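Local coordinates for glycosyl hydrolase family 2, TIM barrel domain protein (Parabacteroides merdae ATCC 43184, PDB 6DXU) that probably hydrolyses beta-D-glucuronides as a gut-bacterial beta-glucuronidase of glycoside hydrolase family 2, at residues Leu384-Cys392 with Ala405-His416. Sequence-based numbering, arbitrary orientation.
Sequences LVWEEIPWC and ARRMLANMIVQH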
loop_
_atom_site.group_PDB
_atom_site.type_symbol
_atom_site.label_atom_id
_atom_site.label_comp_id
_atom_site.label_asym_id
_atom_site.label_seq_id
_atom_site.Cartn_x
_atom_site.Cartn_y
_atom_site.Cartn_z
ATOM N N LEU D 384 44.436 9.508 13.223
ATOM C CA LEU D 384 43.528 8.434 13.610
ATOM C C LEU D 384 42.085 8.950 13.649
ATOM O O LEU D 384 41.835 10.144 13.836
ATOM C CB LEU D 384 43.925 7.863 14.969
ATOM C CG LEU D 384 45.294 7.168 14.978
ATOM C CD1 LEU D 384 45.860 7.073 16.394
ATOM C CD2 LEU D 384 45.180 5.796 14.336
ATOM N N VAL D 385 41.123 8.036 13.487
ATOM C CA VAL D 385 39.740 8.426 13.221
ATOM C C VAL D 385 38.747 7.671 14.103
ATOM O O VAL D 385 38.800 6.438 14.214
ATOM C CB VAL D 385 39.387 8.212 11.734
ATOM C CG1 VAL D 385 37.873 8.279 11.498
ATOM C CG2 VAL D 385 40.097 9.248 10.882
ATOM N N TRP D 386 37.818 8.432 14.686
ATOM C CA TRP D 386 36.542 7.967 15.219
ATOM C C TRP D 386 35.459 8.483 14.277
ATOM O O TRP D 386 35.382 9.696 14.014
ATOM C CB TRP D 386 36.375 8.490 16.648
ATOM C CG TRP D 386 35.021 8.474 17.359
ATOM C CD1 TRP D 386 33.753 8.534 16.809
ATOM C CD2 TRP D 386 34.827 8.462 18.785
ATOM N NE1 TRP D 386 32.802 8.537 17.809
ATOM C CE2 TRP D 386 33.431 8.498 19.025
ATOM C CE3 TRP D 386 35.695 8.418 19.876
ATOM C CZ2 TRP D 386 32.898 8.492 20.309
ATOM C CZ3 TRP D 386 35.159 8.401 21.150
ATOM C CH2 TRP D 386 33.782 8.449 21.358
ATOM N N GLU D 387 34.675 7.563 13.713
ATOM C CA GLU D 387 33.607 7.925 12.792
ATOM C C GLU D 387 32.316 7.269 13.259
ATOM O O GLU D 387 32.294 6.056 13.527
ATOM C CB GLU D 387 33.965 7.511 11.354
ATOM C CG GLU D 387 33.077 8.181 10.280
ATOM C CD GLU D 387 33.504 7.821 8.867
ATOM O OE1 GLU D 387 33.962 6.671 8.627
ATOM O OE2 GLU D 387 33.391 8.695 7.994
ATOM N N GLU D 388 31.229 8.051 13.335
ATOM C CA GLU D 388 29.998 7.575 13.963
ATOM C C GLU D 388 28.790 7.774 13.058
ATOM O O GLU D 388 28.847 8.508 12.070
ATOM C CB GLU D 388 29.742 8.279 15.308
ATOM C CG GLU D 388 29.374 9.756 15.226
ATOM C CD GLU D 388 29.438 10.434 16.607
ATOM O OE1 GLU D 388 30.337 10.082 17.400
ATOM O OE2 GLU D 388 28.560 11.271 16.917
ATOM N N ILE D 389 27.696 7.079 13.388
ATOM C CA ILE D 389 26.426 7.285 12.690
ATOM C C ILE D 389 25.706 8.460 13.333
ATOM O O ILE D 389 25.931 8.745 14.523
ATOM C CB ILE D 389 25.523 6.036 12.711
ATOM C CG1 ILE D 389 25.235 5.591 14.147
ATOM C CG2 ILE D 389 26.140 4.928 11.880
ATOM C CD1 ILE D 389 24.008 4.634 14.257
ATOM N N PRO D 390 24.807 9.148 12.603
ATOM C CA PRO D 390 24.131 10.319 13.178
ATOM C C PRO D 390 22.942 9.990 14.059
ATOM O O PRO D 390 21.925 10.671 13.965
ATOM C CB PRO D 390 23.682 11.106 11.936
ATOM C CG PRO D 390 23.506 10.072 10.882
ATOM C CD PRO D 390 24.546 9.009 11.159
ATOM N N TRP D 391 23.036 8.971 14.911
ATOM C CA TRP D 391 22.024 8.760 15.945
ATOM C C TRP D 391 22.368 9.732 17.067
ATOM O O TRP D 391 23.095 9.405 18.011
ATOM C CB TRP D 391 21.999 7.309 16.415
ATOM C CG TRP D 391 20.882 7.008 17.404
ATOM C CD1 TRP D 391 19.719 7.717 17.584
ATOM C CD2 TRP D 391 20.848 5.944 18.362
ATOM N NE1 TRP D 391 18.965 7.148 18.569
ATOM C CE2 TRP D 391 19.628 6.054 19.065
ATOM C CE3 TRP D 391 21.718 4.892 18.676
ATOM C CZ2 TRP D 391 19.263 5.164 20.076
ATOM C CZ3 TRP D 391 21.352 4.006 19.682
ATOM C CH2 TRP D 391 20.133 4.142 20.363
ATOM N N CYS D 392 21.839 10.953 16.953
ATOM C CA CYS D 392 22.328 12.114 17.695
ATOM C C CYS D 392 21.158 12.862 18.329
ATOM O O CYS D 392 20.564 13.728 17.684
ATOM C CB CYS D 392 23.127 13.009 16.749
ATOM S SG CYS D 392 23.859 14.492 17.499
ATOM N N ALA D 405 19.230 3.479 10.935
ATOM C CA ALA D 405 20.448 3.470 11.739
ATOM C C ALA D 405 21.308 2.244 11.437
ATOM O O ALA D 405 22.528 2.360 11.260
ATOM C CB ALA D 405 20.102 3.534 13.227
ATOM N N ARG D 406 20.691 1.056 11.395
ATOM C CA ARG D 406 21.425 -0.161 11.059
ATOM C C ARG D 406 22.091 -0.039 9.697
ATOM O O ARG D 406 23.248 -0.441 9.511
ATOM C CB ARG D 406 20.477 -1.372 11.052
ATOM C CG ARG D 406 19.890 -1.746 12.405
ATOM C CD ARG D 406 19.025 -3.029 12.295
ATOM N NE ARG D 406 18.189 -3.217 13.481
ATOM C CZ ARG D 406 16.859 -3.074 13.511
ATOM N NH1 ARG D 406 16.185 -2.761 12.410
ATOM N NH2 ARG D 406 16.195 -3.254 14.652
ATOM N N ARG D 407 21.343 0.471 8.720
ATOM C CA ARG D 407 21.856 0.584 7.358
ATOM C C ARG D 407 23.037 1.538 7.292
ATOM O O ARG D 407 24.028 1.264 6.603
ATOM C CB ARG D 407 20.738 1.050 6.428
ATOM C CG ARG D 407 21.166 1.223 4.979
ATOM C CD ARG D 407 19.954 1.570 4.099
ATOM N NE ARG D 407 19.384 2.886 4.422
ATOM C CZ ARG D 407 18.175 3.081 4.948
ATOM N NH1 ARG D 407 17.382 2.049 5.212
ATOM N NH2 ARG D 407 17.744 4.317 5.191
ATOM N N MET D 408 22.938 2.684 7.970
ATOM C CA MET D 408 24.042 3.632 7.923
ATOM C C MET D 408 25.259 3.118 8.677
ATOM O O MET D 408 26.390 3.435 8.301
ATOM C CB MET D 408 23.596 4.985 8.463
ATOM C CG MET D 408 22.536 5.646 7.570
ATOM S SD MET D 408 22.151 7.337 8.064
ATOM C CE MET D 408 23.483 8.259 7.269
ATOM N N LEU D 409 25.058 2.350 9.749
ATOM C CA LEU D 409 26.204 1.750 10.421
ATOM C C LEU D 409 26.892 0.745 9.511
ATOM O O LEU D 409 28.122 0.776 9.343
ATOM C CB LEU D 409 25.764 1.092 11.731
ATOM C CG LEU D 409 26.844 0.342 12.526
ATOM C CD1 LEU D 409 28.009 1.262 12.937
ATOM C CD2 LEU D 409 26.255 -0.347 13.750
ATOM N N ALA D 410 26.108 -0.149 8.903
ATOM C CA ALA D 410 26.674 -1.145 7.997
ATOM C C ALA D 410 27.354 -0.481 6.808
ATOM O O ALA D 410 28.471 -0.857 6.434
ATOM C CB ALA D 410 25.581 -2.117 7.526
ATOM N N ASN D 411 26.709 0.531 6.217
ATOM C CA ASN D 411 27.305 1.215 5.075
ATOM C C ASN D 411 28.634 1.864 5.458
ATOM O O ASN D 411 29.617 1.769 4.717
ATOM C CB ASN D 411 26.337 2.272 4.524
ATOM C CG ASN D 411 25.222 1.676 3.666
ATOM O OD1 ASN D 411 25.241 0.488 3.334
ATOM N ND2 ASN D 411 24.235 2.510 3.308
ATOM N N MET D 412 28.684 2.525 6.619
ATOM C CA MET D 412 29.902 3.210 7.037
ATOM C C MET D 412 31.053 2.228 7.222
ATOM O O MET D 412 32.183 2.480 6.784
ATOM C CB MET D 412 29.635 3.977 8.335
ATOM C CG MET D 412 30.862 4.660 8.903
ATOM S SD MET D 412 30.456 5.637 10.363
ATOM C CE MET D 412 30.018 4.360 11.555
ATOM N N ILE D 413 30.787 1.109 7.892
ATOM C CA ILE D 413 31.835 0.124 8.151
ATOM C C ILE D 413 32.286 -0.527 6.852
ATOM O O ILE D 413 33.487 -0.627 6.581
ATOM C CB ILE D 413 31.349 -0.923 9.166
ATOM C CG1 ILE D 413 31.116 -0.245 10.520
ATOM C CG2 ILE D 413 32.367 -2.076 9.259
ATOM C CD1 ILE D 413 30.479 -1.137 11.567
ATOM N N VAL D 414 31.334 -0.940 6.019
ATOM C CA VAL D 414 31.665 -1.550 4.733
ATOM C C VAL D 414 32.438 -0.573 3.854
ATOM O O VAL D 414 33.436 -0.939 3.222
ATOM C CB VAL D 414 30.380 -2.047 4.040
ATOM C CG1 VAL D 414 30.642 -2.358 2.573
ATOM C CG2 VAL D 414 29.836 -3.285 4.752
ATOM N N GLN D 415 32.002 0.688 3.809
ATOM C CA GLN D 415 32.640 1.630 2.895
ATOM C C GLN D 415 34.013 2.094 3.378
ATOM O O GLN D 415 34.888 2.321 2.543
ATOM C CB GLN D 415 31.735 2.841 2.657
ATOM C CG GLN D 415 30.525 2.461 1.803
ATOM C CD GLN D 415 29.454 3.514 1.786
ATOM O OE1 GLN D 415 29.711 4.678 2.072
ATOM N NE2 GLN D 415 28.232 3.106 1.422
ATOM N N HIS D 416 34.234 2.235 4.690
ATOM C CA HIS D 416 35.491 2.786 5.207
ATOM C C HIS D 416 36.370 1.744 5.890
ATOM O O HIS D 416 37.372 2.108 6.519
ATOM C CB HIS D 416 35.203 3.941 6.170
ATOM C CG HIS D 416 34.680 5.161 5.480
ATOM N ND1 HIS D 416 34.204 6.264 6.160
ATOM C CD2 HIS D 416 34.586 5.458 4.162
ATOM C CE1 HIS D 416 33.802 7.170 5.287
ATOM N NE2 HIS D 416 34.035 6.715 4.069
#
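Glu387 and His416 form the polar end of a buried strand-to-helix contact within the barrel domain, where Ile389 packs against Ala405, Met408, Leu409 and Met412, and Pro390 against Met408. The axes of strand 384-388 and helix 405-416 pass 9.8 Å apart at 149°, the helix running roughly antiparallel. His416 ND1 donates to Glu387 OE1 at 2.5 Å; the N-H...O angle of 171° makes the bond nearly straight. Glu387 OE1 lies in the imidazole plane and accepts through its syn lone pair, with carboxylate and ring nearly coplanar. With CG anti to the backbone N (chi1 -165°) and an extended chain beyond, Glu387 reaches the helix, while its OE2 accepts a bond from Gln370 N. Were Glu387 shortened to an alanine, His416 ND1 and Gln370 N would probably lose their acceptors, and the imidazole the bond that fixes its rotation. Met412 and Glu387 run past each other head to tail, Met412 SD 3.7 Å from Glu387 CG. Farther along, the Ile389 CG2 methyl presses on the helix backbone, 3.5 Å from Leu409 CA, and Met408 CE meets Pro390 CG at 4.0 Å. Parallel strands 384-388 and 422-429 with helix 399-416 form a beta-alpha-beta crossover, the repeating unit of a TIM barrel.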